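Local coordinates for protein CCMAN5 (PDB 2XSG) that hydrolyses alpha-mannosides as a calcium-binding bacterial alpha-mannosidase of glycoside hydrolase family 92, probably removing mannose from the non-reducing ends of glycans, at residues W610-Y615 with V689-F694; K617-R622 with T645-L650. One frame throughout, in Å; residues are numbered along the deposited sequence.

Interaction 1: W610-Y615 with V689-F694; sequences WARAIY and VGSPFF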
# COMPACT_ATOMS: atom_id res chain seq x y z
N TRP A 610 7.69 4.34 -22.41
CA TRP A 610 7.43 5.02 -21.14
C TRP A 610 7.35 4.08 -19.95
O TRP A 610 7.82 4.43 -18.86
CB TRP A 610 6.17 5.90 -21.24
CG TRP A 610 6.50 7.16 -21.97
CD1 TRP A 610 6.07 7.54 -23.22
CD2 TRP A 610 7.40 8.19 -21.52
NE1 TRP A 610 6.63 8.76 -23.55
CE2 TRP A 610 7.44 9.18 -22.52
CE3 TRP A 610 8.14 8.39 -20.34
CZ2 TRP A 610 8.21 10.33 -22.40
CZ3 TRP A 610 8.90 9.54 -20.21
CH2 TRP A 610 8.93 10.50 -21.24
N ALA A 611 6.77 2.90 -20.17
CA ALA A 611 6.74 1.86 -19.13
C ALA A 611 8.16 1.45 -18.73
O ALA A 611 8.50 1.46 -17.54
CB ALA A 611 5.94 0.65 -19.57
N ARG A 612 9.00 1.12 -19.71
CA ARG A 612 10.37 0.76 -19.39
C ARG A 612 11.13 1.93 -18.75
O ARG A 612 11.91 1.72 -17.80
CB ARG A 612 11.11 0.22 -20.63
CG ARG A 612 12.52 -0.30 -20.35
CD ARG A 612 12.53 -1.59 -19.54
NE ARG A 612 13.87 -1.91 -19.02
CZ ARG A 612 14.51 -3.06 -19.23
NH1 ARG A 612 13.96 -4.03 -19.94
NH2 ARG A 612 15.72 -3.25 -18.68
N ALA A 613 10.89 3.16 -19.22
CA ALA A 613 11.63 4.35 -18.76
C ALA A 613 11.30 4.78 -17.32
O ALA A 613 12.20 4.96 -16.48
CB ALA A 613 11.41 5.53 -19.73
N ILE A 614 10.01 4.94 -17.05
CA ILE A 614 9.55 5.37 -15.72
C ILE A 614 10.03 4.39 -14.65
O ILE A 614 10.47 4.79 -13.58
CB ILE A 614 8.00 5.54 -15.66
CG1 ILE A 614 7.55 6.70 -16.57
CG2 ILE A 614 7.50 5.84 -14.20
CD1 ILE A 614 6.06 6.67 -16.94
N TYR A 615 9.95 3.10 -14.95
CA TYR A 615 10.18 2.09 -13.90
C TYR A 615 11.63 1.60 -13.80
O TYR A 615 12.02 1.07 -12.77
CB TYR A 615 9.23 0.91 -14.05
CG TYR A 615 7.80 1.30 -13.77
CD1 TYR A 615 7.32 1.33 -12.47
CD2 TYR A 615 6.94 1.65 -14.82
CE1 TYR A 615 6.02 1.69 -12.19
CE2 TYR A 615 5.63 2.01 -14.56
CZ TYR A 615 5.16 2.03 -13.24
OH TYR A 615 3.86 2.39 -12.97
N VAL A 689 -1.00 -4.16 -22.26
CA VAL A 689 0.35 -4.64 -22.50
C VAL A 689 1.33 -3.48 -22.43
O VAL A 689 1.08 -2.41 -23.00
CB VAL A 689 0.45 -5.36 -23.87
CG1 VAL A 689 1.92 -5.58 -24.26
CG2 VAL A 689 -0.29 -6.69 -23.82
N GLY A 690 2.43 -3.69 -21.70
CA GLY A 690 3.50 -2.69 -21.60
C GLY A 690 4.80 -3.18 -22.20
O GLY A 690 4.84 -3.63 -23.35
N SER A 691 5.87 -3.10 -21.41
CA SER A 691 7.19 -3.56 -21.82
C SER A 691 7.76 -4.53 -20.78
O SER A 691 8.47 -4.10 -19.86
CB SER A 691 8.12 -2.35 -22.02
OG SER A 691 9.44 -2.75 -22.40
N PRO A 692 7.44 -5.83 -20.90
CA PRO A 692 7.94 -6.80 -19.92
C PRO A 692 9.45 -6.68 -19.74
O PRO A 692 10.18 -6.62 -20.74
CB PRO A 692 7.59 -8.18 -20.52
CG PRO A 692 6.68 -7.94 -21.66
CD PRO A 692 6.60 -6.45 -21.95
N PHE A 693 9.92 -6.65 -18.49
CA PHE A 693 11.33 -6.40 -18.18
C PHE A 693 12.24 -7.59 -18.40
O PHE A 693 13.41 -7.41 -18.70
CB PHE A 693 11.56 -5.99 -16.71
CG PHE A 693 10.80 -4.77 -16.25
CD1 PHE A 693 10.02 -4.01 -17.12
CD2 PHE A 693 10.93 -4.36 -14.93
CE1 PHE A 693 9.35 -2.90 -16.67
CE2 PHE A 693 10.25 -3.25 -14.46
CZ PHE A 693 9.46 -2.51 -15.33
N PHE A 694 11.72 -8.79 -18.19
CA PHE A 694 12.57 -9.98 -18.04
C PHE A 694 12.42 -10.99 -19.17
O PHE A 694 11.36 -11.07 -19.81
CB PHE A 694 12.32 -10.64 -16.69
CG PHE A 694 12.48 -9.70 -15.51
CD1 PHE A 694 13.71 -9.11 -15.24
CD2 PHE A 694 11.41 -9.40 -14.69
CE1 PHE A 694 13.85 -8.24 -14.15
CE2 PHE A 694 11.55 -8.53 -13.61
CZ PHE A 694 12.77 -7.96 -13.33
O HOH W 1 11.44 -4.44 -21.37

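Interaction 2: K617-R622 with T645-L650; sequences KETWNR and TKVYRL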
# COMPACT_ATOMS: atom_id res chain seq x y z
N LYS A 617 14.54 3.37 -15.67
CA LYS A 617 15.50 4.35 -16.18
C LYS A 617 15.29 5.72 -15.50
O LYS A 617 14.46 5.85 -14.60
CB LYS A 617 15.35 4.49 -17.70
CG LYS A 617 15.57 3.19 -18.48
CD LYS A 617 15.32 3.41 -19.97
CE LYS A 617 15.60 2.17 -20.79
NZ LYS A 617 17.05 1.81 -20.81
N GLU A 618 16.06 6.72 -15.93
CA GLU A 618 15.86 8.09 -15.49
C GLU A 618 14.80 8.72 -16.36
O GLU A 618 14.80 8.51 -17.57
CB GLU A 618 17.14 8.90 -15.68
CG GLU A 618 18.29 8.51 -14.78
CD GLU A 618 19.28 9.65 -14.65
OE1 GLU A 618 19.35 10.49 -15.57
OE2 GLU A 618 19.96 9.74 -13.60
N THR A 619 13.90 9.48 -15.75
CA THR A 619 12.92 10.28 -16.49
C THR A 619 12.89 11.71 -15.99
O THR A 619 13.37 12.00 -14.88
CB THR A 619 11.48 9.74 -16.34
OG1 THR A 619 11.22 9.47 -14.95
CG2 THR A 619 11.28 8.48 -17.18
N TRP A 620 12.31 12.60 -16.79
CA TRP A 620 11.99 13.96 -16.35
C TRP A 620 10.82 13.95 -15.38
O TRP A 620 9.78 13.34 -15.64
CB TRP A 620 11.64 14.85 -17.54
CG TRP A 620 12.86 15.34 -18.25
CD1 TRP A 620 13.25 15.02 -19.53
CD2 TRP A 620 13.86 16.22 -17.72
NE1 TRP A 620 14.42 15.68 -19.82
CE2 TRP A 620 14.82 16.41 -18.73
CE3 TRP A 620 14.02 16.88 -16.49
CZ2 TRP A 620 15.94 17.23 -18.56
CZ3 TRP A 620 15.14 17.70 -16.32
CH2 TRP A 620 16.09 17.86 -17.34
N ASN A 621 11.01 14.61 -14.25
CA ASN A 621 9.98 14.73 -13.23
C ASN A 621 9.68 16.18 -12.90
O ASN A 621 10.54 16.88 -12.37
CB ASN A 621 10.35 13.95 -11.98
CG ASN A 621 10.20 12.46 -12.19
OD1 ASN A 621 9.13 11.91 -11.95
ND2 ASN A 621 11.24 11.82 -12.71
N ARG A 622 8.48 16.61 -13.27
CA ARG A 622 8.01 17.96 -13.01
C ARG A 622 7.25 18.05 -11.69
O ARG A 622 7.36 19.05 -10.96
CB ARG A 622 7.13 18.47 -14.17
CG ARG A 622 6.47 19.84 -13.88
CD ARG A 622 5.72 20.42 -15.08
NE ARG A 622 5.00 21.64 -14.69
CZ ARG A 622 4.21 22.36 -15.49
NH1 ARG A 622 4.04 22.04 -16.76
NH2 ARG A 622 3.60 23.43 -15.00
N THR A 645 15.75 11.96 -13.10
CA THR A 645 16.10 11.05 -12.01
C THR A 645 15.31 9.76 -12.17
O THR A 645 14.29 9.75 -12.87
CB THR A 645 15.79 11.71 -10.64
OG1 THR A 645 16.13 10.82 -9.58
CG2 THR A 645 14.30 12.10 -10.54
N LYS A 646 15.80 8.68 -11.56
CA LYS A 646 15.05 7.43 -11.50
C LYS A 646 13.90 7.62 -10.52
O LYS A 646 14.08 8.21 -9.46
CB LYS A 646 15.90 6.26 -11.03
CG LYS A 646 17.07 5.88 -11.90
CD LYS A 646 17.58 4.50 -11.47
CE LYS A 646 18.04 3.66 -12.66
NZ LYS A 646 18.72 2.41 -12.16
N VAL A 647 12.74 7.09 -10.88
CA VAL A 647 11.55 7.20 -10.03
C VAL A 647 11.67 6.15 -8.93
O VAL A 647 11.34 6.41 -7.77
CB VAL A 647 10.27 7.04 -10.89
CG1 VAL A 647 9.02 6.78 -10.03
CG2 VAL A 647 10.06 8.28 -11.74
N TYR A 648 12.16 4.98 -9.31
CA TYR A 648 12.36 3.86 -8.41
C TYR A 648 13.85 3.56 -8.28
O TYR A 648 14.51 3.35 -9.31
CB TYR A 648 11.68 2.62 -8.99
CG TYR A 648 10.18 2.64 -8.93
CD1 TYR A 648 9.43 3.28 -9.91
CD2 TYR A 648 9.50 1.96 -7.92
CE1 TYR A 648 8.03 3.30 -9.86
CE2 TYR A 648 8.08 1.95 -7.87
CZ TYR A 648 7.36 2.62 -8.85
OH TYR A 648 6.00 2.61 -8.81
N ARG A 649 14.37 3.54 -7.04
CA ARG A 649 15.79 3.20 -6.77
C ARG A 649 15.89 2.03 -5.81
O ARG A 649 15.07 1.91 -4.90
CB ARG A 649 16.57 4.38 -6.14
CG ARG A 649 16.38 5.74 -6.81
CD ARG A 649 17.61 6.64 -6.70
NE ARG A 649 17.88 7.14 -8.06
CZ ARG A 649 18.53 8.26 -8.37
NH1 ARG A 649 18.98 9.07 -7.42
NH2 ARG A 649 18.70 8.58 -9.66
N LEU A 650 16.93 1.19 -5.96
CA LEU A 650 17.24 0.21 -4.93
C LEU A 650 18.13 0.92 -3.91
O LEU A 650 19.36 0.74 -3.88
CB LEU A 650 17.91 -1.05 -5.49
CG LEU A 650 17.91 -2.25 -4.52
CD1 LEU A 650 16.52 -2.90 -4.42
CD2 LEU A 650 18.95 -3.29 -4.92
O HOH W 2 12.84 4.40 -12.19
O HOH W 3 12.16 7.05 -13.81

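Interaction 1: W610-Y615 with V689-F694
Phe693 pushes the far end of its ring against segment 610-615 of the helix, where CZ meets CB of Tyr615 at 3.7 Å. Its CG lies anti to the carbonyl carbon (chi1 -58°), which turns the ring's far end to the helix, CZ to Tyr615 CB and Phe693 CD1 to Arg612 CD (4.2 Å). The Tyr615 ring itself leads off from this meeting, so that CB does the touching. Arg612 leaves the helix with CG anti to its own N and bends at chi2 (70°), a turn that brings the guanidinium past Ser691 to the backbone of Phe693. Arg612 NH1 donates to a water in the plane of the guanidinium, at 2.9 Å. This water donates to Ser691 OG at 2.8 Å and to the O of Pro692, so water links the Arg612 side chain to the loop. Thr301 takes a further bond from NH1, and Ser691 OG is also bonded to the O of Phe719. One residue before Arg612, Ala611 CB rests 4.4 Å from Ser691 CB. Helix 665-675 flanks Phe693 and Tyr615. The arrangement is a buried helix-against-loop contact within the family 92 catalytic region, joining helix 604-616 to the connection between strands 686-689 and 696-700.

Interaction 2: K617-R622 with T645-L650
Thr619 and Thr645 form an antiparallel hydrogen-bonded pair in which each backbone N-H finds the other's carbonyl. Thr619 N donates to Thr645 O at 2.9 Å, and Thr645 N to Thr619 O at 3.0 Å. Thr645 O also receives a CA-H...O contact from Glu618, and Lys617 O one from Lys646 CA. Past this pair the chains part, and water takes over: one water lies 2.7 Å from Lys617 O, accepts from Val647 N and bonds Thr619 OG1, while a second accepts from Tyr648 N. Thr619 OG1 sits between its own N and carbonyl carbon (chi1 47°), facing Val647 CG2 at 3.6 Å. Asn621 ND2 donates to Thr619 OG1 at 3.2 Å, tilted from the amide plane, and weakly to Thr619 O; the Asn621 amide crosses Thr645 at about a right angle, ND2 lying 3.8 Å from CG2 of Thr645. A leucine in place of Asn621 would probably leave Thr619 OG1 without this amide donor and its hydroxyl freer to turn. The side chains of Glu618 and Lys646 cross at about a right angle, CG to CG. Strand 618-623 edges a three-stranded antiparallel sheet beside strand 638-646, with Thr619 packed on Trp610 and Ala613 of helix 604-616 and Tyr648 lying against Phe670 of helix 665-675.

In the fold
Followed from the N terminus, the chain first supplies helix 604-616, the first half of interaction 1. Strand 618-623 follows almost at once, and after 22 intervening residues 645-650 returns to it, closing interaction 2. The chain then runs through helix 665-675 and strand 686-689 before 689-694 comes back to the helix, so interaction 2 is nested within the longer loop closed by interaction 1. Their centres lie about 13 Å apart and they touch: Tyr615 CD1 is 3.3 Å from Tyr648 CE1, and Ile614 O packs on Val647. Helix 604-616 is thereby held between the small sheet and the 689-694 connection.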